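Local coordinates for polar amino acid ABC uptake transporter substrate binding protein (Streptococcus thermophilus LMG 18311, PDB 3HV1), which probably captures polar amino acids outside the cell and hands them to the membrane part of an ABC importer, at residues Q10-Q15 with K217-L222; L130-G135 with Q156-Y161; K147-V152 with A204-E209. All coordinates share one frame; numbering follows the deposited sequence.

Contact 1 of 3, residues Q10-Q15 with K217-L222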
# COMPACT_ATOMS: atom_id res chain seq x y z
N GLN A 10 -24.33 13.00 -0.01
CA GLN A 10 -24.75 11.63 0.27
C GLN A 10 -24.45 10.62 -0.83
O GLN A 10 -24.55 9.42 -0.59
CB GLN A 10 -26.25 11.59 0.57
CG GLN A 10 -26.66 12.31 1.84
CD GLN A 10 -26.33 11.51 3.08
OE1 GLN A 10 -25.18 11.13 3.30
NE2 GLN A 10 -27.35 11.25 3.90
N LYS A 11 -24.10 11.08 -2.02
CA LYS A 11 -23.84 10.12 -3.09
C LYS A 11 -22.61 10.33 -3.94
O LYS A 11 -21.88 11.32 -3.80
CB LYS A 11 -25.07 10.00 -3.99
CG LYS A 11 -25.65 11.33 -4.44
CD LYS A 11 -26.75 11.11 -5.47
CE LYS A 11 -26.20 10.40 -6.71
NZ LYS A 11 -27.26 10.12 -7.73
N ASP A 12 -22.39 9.38 -4.83
CA ASP A 12 -21.27 9.38 -5.76
C ASP A 12 -21.54 10.44 -6.82
O ASP A 12 -22.38 10.26 -7.70
CB ASP A 12 -21.15 8.01 -6.41
CG ASP A 12 -19.90 7.87 -7.26
OD1 ASP A 12 -19.62 8.78 -8.06
OD2 ASP A 12 -19.20 6.84 -7.12
N GLN A 13 -20.82 11.56 -6.73
CA GLN A 13 -21.02 12.65 -7.67
C GLN A 13 -20.12 12.71 -8.89
O GLN A 13 -20.00 13.76 -9.51
CB GLN A 13 -20.92 13.99 -6.93
CG GLN A 13 -21.94 14.21 -5.84
CD GLN A 13 -21.89 15.63 -5.32
OE1 GLN A 13 -22.35 16.55 -5.98
NE2 GLN A 13 -21.33 15.80 -4.14
N TRP A 14 -19.47 11.61 -9.25
CA TRP A 14 -18.60 11.67 -10.42
C TRP A 14 -19.35 12.24 -11.62
O TRP A 14 -18.81 13.03 -12.39
CB TRP A 14 -18.02 10.29 -10.77
CG TRP A 14 -17.08 10.36 -11.95
CD1 TRP A 14 -17.28 9.81 -13.18
CD2 TRP A 14 -15.83 11.06 -12.02
NE1 TRP A 14 -16.24 10.13 -14.02
CE2 TRP A 14 -15.33 10.89 -13.33
CE3 TRP A 14 -15.08 11.81 -11.10
CZ2 TRP A 14 -14.12 11.45 -13.76
CZ3 TRP A 14 -13.87 12.37 -11.52
CH2 TRP A 14 -13.40 12.18 -12.84
N GLN A 15 -20.61 11.84 -11.75
CA GLN A 15 -21.46 12.32 -12.84
C GLN A 15 -21.62 13.83 -12.81
O GLN A 15 -21.63 14.49 -13.85
CB GLN A 15 -22.83 11.66 -12.77
CG GLN A 15 -22.93 10.40 -13.59
CD GLN A 15 -22.95 10.70 -15.07
OE1 GLN A 15 -23.90 11.30 -15.58
NE2 GLN A 15 -21.89 10.30 -15.78
N LYS A 217 -16.44 9.26 1.64
CA LYS A 217 -16.46 7.81 1.41
C LYS A 217 -17.37 7.37 0.28
O LYS A 217 -17.12 6.35 -0.36
CB LYS A 217 -16.85 7.09 2.71
CG LYS A 217 -15.86 7.26 3.83
CD LYS A 217 -16.24 6.42 5.03
CE LYS A 217 -15.07 6.26 5.97
NZ LYS A 217 -13.95 5.54 5.29
N VAL A 218 -18.44 8.13 0.05
CA VAL A 218 -19.40 7.80 -1.01
C VAL A 218 -18.85 8.04 -2.42
O VAL A 218 -19.32 7.44 -3.38
CB VAL A 218 -20.70 8.63 -0.86
CG1 VAL A 218 -21.45 8.19 0.39
CG2 VAL A 218 -20.37 10.12 -0.79
N ASP A 219 -17.86 8.92 -2.53
CA ASP A 219 -17.26 9.23 -3.83
C ASP A 219 -16.24 8.20 -4.30
O ASP A 219 -15.11 8.54 -4.66
CB ASP A 219 -16.60 10.61 -3.80
CG ASP A 219 -17.53 11.71 -4.27
OD1 ASP A 219 -18.30 11.47 -5.21
OD2 ASP A 219 -17.46 12.83 -3.71
N LYS A 220 -16.66 6.94 -4.33
CA LYS A 220 -15.81 5.83 -4.75
C LYS A 220 -15.22 6.01 -6.14
O LYS A 220 -14.05 5.69 -6.37
CB LYS A 220 -16.62 4.53 -4.72
CG LYS A 220 -17.19 4.20 -3.36
CD LYS A 220 -16.09 4.06 -2.32
CE LYS A 220 -16.65 3.54 -1.01
NZ LYS A 220 -17.23 2.18 -1.18
N THR A 221 -16.03 6.52 -7.07
CA THR A 221 -15.58 6.70 -8.44
C THR A 221 -14.52 7.79 -8.56
O THR A 221 -13.56 7.66 -9.32
CB THR A 221 -16.75 7.06 -9.37
OG1 THR A 221 -17.80 6.10 -9.19
CG2 THR A 221 -16.30 7.03 -10.83
N LEU A 222 -14.72 8.88 -7.82
CA LEU A 222 -13.78 9.99 -7.85
C LEU A 222 -12.40 9.51 -7.41
O LEU A 222 -11.40 9.86 -8.01
CB LEU A 222 -14.27 11.09 -6.91
CG LEU A 222 -13.30 12.23 -6.63
CD1 LEU A 222 -13.00 13.02 -7.91
CD2 LEU A 222 -13.93 13.13 -5.58
O HOH W 1 -20.32 13.47 -2.72
O HOH W 2 -17.26 9.71 -7.06
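Asp12 and Asp219 bind each other's segments reciprocally here, each carboxylate accepting from the opposite backbone, where the start of helix 14-20 meets the start of helix 220-236. The motif on the 10-15 side is an Asx turn: Asp12 OD1 takes the amide Trp14 N at 3.1 Å. The same side chain then reaches across with its other oxygen. CG stands anti to the backbone N (chi1 -173°), which carries OD2 to the first turn of helix 220-236. There OD2 accepts twice, from Thr221 OG1 at 2.6 Å and from the amide Thr221 N at 3.2 Å. Both donors come on the syn side, one tilted to each face of the carboxylate plane, so two donors hold the one oxygen. Aspartate offers two acceptor oxygens on a short stem, one for its own turn and one for the other segment; threonine adds a hydroxyl beside its amide. In return Asp219 OD1 accepts the amide Gln13 N at 2.9 Å, while its OD2 is hydrogen-bonded to Tyr17 OH.

A water bridges the two carboxylates. It gives its protons to Asp219 OD1 and, weakly, to Asp12 OD1, and accepts from Leu222 N; these two carboxylate oxygens lie 4.1 Å apart, and the shared water and amides would probably lessen their repulsion.

Van der Waals packing flanks the polar centre. Val218 rests its two methyls on backbone carbonyls of 10-15, CG1 against Gln10 O and CG2 against Lys11 O. On the other flank the Trp14 indole, edge-to-face with Tyr58, crosses Thr221 at about a right angle, and Thr221 CG2 lies obliquely 3.6 Å from Trp14 CG. Beyond it, Leu222 CD1 sits at the indole's edge, 3.8 Å from Trp14 CZ3.

Contact 2 of 3, residues L130-G135 with Q156-Y161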
# COMPACT_ATOMS: atom_id res chain seq x y z
N LEU A 130 25.40 17.78 13.77
CA LEU A 130 24.09 17.77 13.12
C LEU A 130 23.18 18.92 13.52
O LEU A 130 23.10 19.30 14.69
CB LEU A 130 23.37 16.45 13.42
CG LEU A 130 22.01 16.18 12.76
CD1 LEU A 130 22.16 16.09 11.25
CD2 LEU A 130 21.45 14.89 13.32
N GLY A 131 22.50 19.48 12.53
CA GLY A 131 21.58 20.56 12.79
C GLY A 131 20.17 20.11 12.46
O GLY A 131 19.98 19.19 11.66
N ALA A 132 19.18 20.75 13.07
CA ALA A 132 17.78 20.44 12.82
C ALA A 132 16.98 21.70 13.09
O ALA A 132 17.45 22.60 13.79
CB ALA A 132 17.33 19.32 13.74
N GLN A 133 15.78 21.80 12.52
CA GLN A 133 14.98 22.99 12.74
C GLN A 133 14.22 22.86 14.05
O GLN A 133 13.69 21.79 14.37
CB GLN A 133 14.01 23.22 11.57
CG GLN A 133 13.73 24.70 11.32
CD GLN A 133 12.89 24.98 10.08
OE1 GLN A 133 13.20 24.50 8.98
NE2 GLN A 133 11.83 25.76 10.24
N ALA A 134 14.20 23.94 14.82
CA ALA A 134 13.53 23.93 16.11
C ALA A 134 12.03 23.66 15.96
O ALA A 134 11.37 24.22 15.07
CB ALA A 134 13.75 25.26 16.83
N GLY A 135 11.51 22.81 16.83
CA GLY A 135 10.09 22.48 16.78
C GLY A 135 9.69 21.81 15.49
O GLY A 135 8.62 22.10 14.94
N GLN A 156 26.06 13.85 20.70
CA GLN A 156 24.77 13.17 20.78
C GLN A 156 23.63 14.18 20.90
O GLN A 156 22.63 13.94 21.58
CB GLN A 156 24.71 12.22 21.98
CG GLN A 156 25.62 11.01 21.88
CD GLN A 156 27.09 11.37 21.99
OE1 GLN A 156 27.52 11.98 22.97
NE2 GLN A 156 27.86 11.01 20.97
N LYS A 157 23.79 15.32 20.24
CA LYS A 157 22.78 16.37 20.26
C LYS A 157 22.67 16.97 18.87
O LYS A 157 23.43 16.62 17.97
CB LYS A 157 23.18 17.49 21.24
CG LYS A 157 23.76 17.02 22.57
CD LYS A 157 22.78 16.17 23.37
CE LYS A 157 23.42 15.68 24.66
NZ LYS A 157 22.54 14.75 25.42
N VAL A 158 21.72 17.88 18.70
CA VAL A 158 21.53 18.57 17.43
C VAL A 158 21.43 20.06 17.65
O VAL A 158 20.79 20.52 18.60
CB VAL A 158 20.26 18.11 16.70
CG1 VAL A 158 20.48 16.74 16.10
CG2 VAL A 158 19.08 18.11 17.66
N VAL A 159 22.08 20.81 16.77
CA VAL A 159 22.05 22.26 16.84
C VAL A 159 20.71 22.67 16.23
O VAL A 159 20.43 22.37 15.07
CB VAL A 159 23.21 22.87 16.04
CG1 VAL A 159 23.24 24.38 16.21
CG2 VAL A 159 24.52 22.26 16.49
N GLN A 160 19.89 23.35 17.02
CA GLN A 160 18.59 23.78 16.53
C GLN A 160 18.64 25.13 15.83
O GLN A 160 19.38 26.03 16.24
CB GLN A 160 17.58 23.84 17.68
CG GLN A 160 17.25 22.48 18.27
CD GLN A 160 16.11 22.54 19.26
OE1 GLN A 160 15.00 22.98 18.93
NE2 GLN A 160 16.36 22.10 20.49
N TYR A 161 17.86 25.26 14.77
CA TYR A 161 17.80 26.49 14.00
C TYR A 161 16.35 26.91 13.88
O TYR A 161 15.46 26.06 13.76
CB TYR A 161 18.40 26.26 12.61
CG TYR A 161 19.90 26.09 12.63
CD1 TYR A 161 20.74 27.18 12.39
CD2 TYR A 161 20.48 24.86 12.90
CE1 TYR A 161 22.13 27.04 12.41
CE2 TYR A 161 21.87 24.70 12.92
CZ TYR A 161 22.69 25.80 12.67
OH TYR A 161 24.06 25.65 12.67
O HOH W 3 25.67 17.39 16.64
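Leu130 and Val158 lie side by side and point the same way from neighbouring parallel strands, the two strands of a beta-alpha-beta unit whose crossover includes helix 137-144. Leu130 CG is anti to the backbone N (chi1 -176°), which turns the branched end along Val158; CD2 presses on Val158 CG1 at 3.5 Å, tighter than usual for two carbons. Both side chains also touch Phe142 of the crossover helix, so branched aliphatic residues fit a face that the helix covers. Ala132 is on this face too, its CB 4.3 Å from Val158 CB. Gln160 follows at the end of the row, its extended chain bringing OE1 against Ala134 CB.

Tyr161 leaves the sheet on the other side, as do Gln133 and Val159. Its ring runs back along strand 130-133 and turns an edge to it, so that CE2 comes 4.2 Å from Gly131 CA. Gly131, with no side chain, lets the ring edge lie close to its CA. The Tyr161 side chain touches Ala167 of helix 164-173, and Tyr161 OH is hydrogen-bonded to Asp170 of that helix.

Between the two faces the backbones pair in the parallel manner. Val159 sends its N to Leu130 O and its O to Ala132 N, thus straddling Gly131; Ala132 O then accepts Tyr161 N, lying also in the plane of the tyrosine ring at its edge. The last rung is nearly straight: Ala134 N meets Tyr161 O at 2.7 Å, with 171° at the hydrogen.

Contact 3 of 3, residues K147-V152 with A204-E209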
# COMPACT_ATOMS: atom_id res chain seq x y z
N LYS A 147 19.22 5.59 18.19
CA LYS A 147 20.09 4.65 17.49
C LYS A 147 20.33 5.02 16.02
O LYS A 147 21.29 4.56 15.41
CB LYS A 147 19.50 3.24 17.58
CG LYS A 147 20.44 2.14 17.12
CD LYS A 147 19.89 0.77 17.51
CE LYS A 147 19.72 0.65 19.02
NZ LYS A 147 19.15 -0.67 19.41
N ILE A 148 19.48 5.87 15.46
CA ILE A 148 19.62 6.29 14.07
C ILE A 148 20.77 7.27 13.87
O ILE A 148 21.70 7.02 13.10
CB ILE A 148 18.33 6.95 13.54
CG1 ILE A 148 17.17 5.96 13.63
CG2 ILE A 148 18.54 7.41 12.10
CD1 ILE A 148 17.36 4.68 12.84
N LEU A 149 20.70 8.40 14.56
CA LEU A 149 21.74 9.42 14.45
C LEU A 149 22.22 9.96 15.79
O LEU A 149 23.41 10.21 15.96
CB LEU A 149 21.24 10.59 13.60
CG LEU A 149 21.37 10.42 12.08
CD1 LEU A 149 20.52 11.46 11.37
CD2 LEU A 149 22.82 10.55 11.68
N LYS A 150 21.30 10.12 16.73
CA LYS A 150 21.66 10.66 18.03
C LYS A 150 22.88 10.02 18.68
O LYS A 150 23.74 10.71 19.21
CB LYS A 150 20.47 10.58 18.99
CG LYS A 150 20.73 11.31 20.31
CD LYS A 150 19.48 11.45 21.16
CE LYS A 150 19.80 12.21 22.44
NZ LYS A 150 18.62 12.34 23.34
N ASP A 151 22.96 8.69 18.63
CA ASP A 151 24.08 7.99 19.24
C ASP A 151 25.42 8.17 18.54
O ASP A 151 26.47 8.13 19.18
CB ASP A 151 23.79 6.49 19.34
CG ASP A 151 22.63 6.18 20.27
OD1 ASP A 151 22.32 7.02 21.14
OD2 ASP A 151 22.03 5.08 20.13
N VAL A 152 25.39 8.39 17.23
CA VAL A 152 26.62 8.53 16.47
C VAL A 152 27.14 9.95 16.26
O VAL A 152 28.34 10.15 16.14
CB VAL A 152 26.50 7.86 15.10
CG1 VAL A 152 26.36 6.36 15.27
CG2 VAL A 152 25.31 8.42 14.35
N ALA A 204 16.83 9.50 6.03
CA ALA A 204 17.47 9.41 7.33
C ALA A 204 17.33 8.07 8.04
O ALA A 204 18.26 7.61 8.70
CB ALA A 204 16.95 10.54 8.22
N GLY A 205 16.16 7.45 7.91
CA GLY A 205 15.93 6.18 8.57
C GLY A 205 14.75 6.24 9.53
O GLY A 205 14.37 5.23 10.11
N TYR A 206 14.17 7.42 9.68
CA TYR A 206 13.02 7.60 10.56
C TYR A 206 11.74 7.33 9.78
O TYR A 206 11.65 7.66 8.59
CB TYR A 206 12.98 9.02 11.12
CG TYR A 206 14.23 9.43 11.86
CD1 TYR A 206 14.49 8.96 13.15
CD2 TYR A 206 15.16 10.28 11.28
CE1 TYR A 206 15.65 9.34 13.84
CE2 TYR A 206 16.31 10.67 11.95
CZ TYR A 206 16.55 10.20 13.23
OH TYR A 206 17.68 10.60 13.90
N GLU A 207 10.76 6.72 10.44
CA GLU A 207 9.50 6.40 9.79
C GLU A 207 8.91 7.62 9.10
O GLU A 207 8.88 8.72 9.65
CB GLU A 207 8.50 5.85 10.82
CG GLU A 207 7.10 5.63 10.28
CD GLU A 207 6.21 4.87 11.25
OE1 GLU A 207 6.47 4.94 12.47
OE2 GLU A 207 5.25 4.22 10.80
N GLY A 208 8.43 7.42 7.88
CA GLY A 208 7.85 8.53 7.14
C GLY A 208 6.34 8.51 7.07
O GLY A 208 5.68 7.75 7.78
N GLU A 209 5.80 9.36 6.21
CA GLU A 209 4.36 9.45 6.01
C GLU A 209 4.12 9.44 4.51
O GLU A 209 4.99 9.84 3.73
CB GLU A 209 3.84 10.75 6.62
CG GLU A 209 4.30 12.01 5.93
CD GLU A 209 4.02 13.27 6.73
OE1 GLU A 209 2.95 13.35 7.37
OE2 GLU A 209 4.86 14.19 6.71
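Ile148 lays its CG2 methyl over one face of the Tyr206 ring, a CH-pi contact with the methyl 4.0 Å from the ring centroid and displaced toward the rim. The two side chains slide past each other in opposite directions, so more than the methyl is engaged: Ile148 CB stands 3.6 Å from Tyr206 CE1, with CG1 following close behind. Branching at CB is what suits isoleucine here. With CG2 anti to the backbone N and CG1 beside it (chi1 -60°), one branch covers the ring while the other reaches on to CD1 near Gly205 O. The CG2 methyl also meets Ala204 O at 3.4 Å.

Leu149 crosses the tyrosine at about a right angle and meets its phenolic end, with CB 3.6 Å from Tyr206 OH. No hydrogen bond joins the two segments. Tyr206 OH and the amide Leu149 N are both buried without a polar partner in the model, probably an energetic cost, offset by the packing.

Gly205, just before the tyrosine, has a positive phi (121°), a backbone shape that suits glycine, and its lack of a side chain leaves the place beside Ala204 O to the isoleucine methyl.

Further out, Arg175 of the second subunit packs on Ile148, so the cluster reaches the dimer contact. Within the same chain Tyr206 touches Ala141 and Phe142 of helix 137-144, Leu180 of strand 178-182 and Gln109 of strand 105-114, while Leu149 also touches Phe142; the contact thus ties the loop after that helix to the loop between strands 199-203 and 209-215.

Contacts 2 and 3 belong to one part of the fold, their centres about 13 Å apart, whereas contact 1 lies on the opposite side of the chain's centre, with its centre about 45 Å from that of contact 2 and about 40 Å from that of contact 3. Helix 137-144 lies against both neighbours, and Leu130 CD2 of contact 2 meets Leu149 CD1 of contact 3 at 4.0 Å. Chemistry follows place. Contact 3, mostly buried, is packing without a hydrogen bond between two loops, including a methyl over a ring; contact 2, partly buried, combines backbone pairing with an apolar face; contact 1, also partly buried, relies on carboxylates, amides and water between two helix starts.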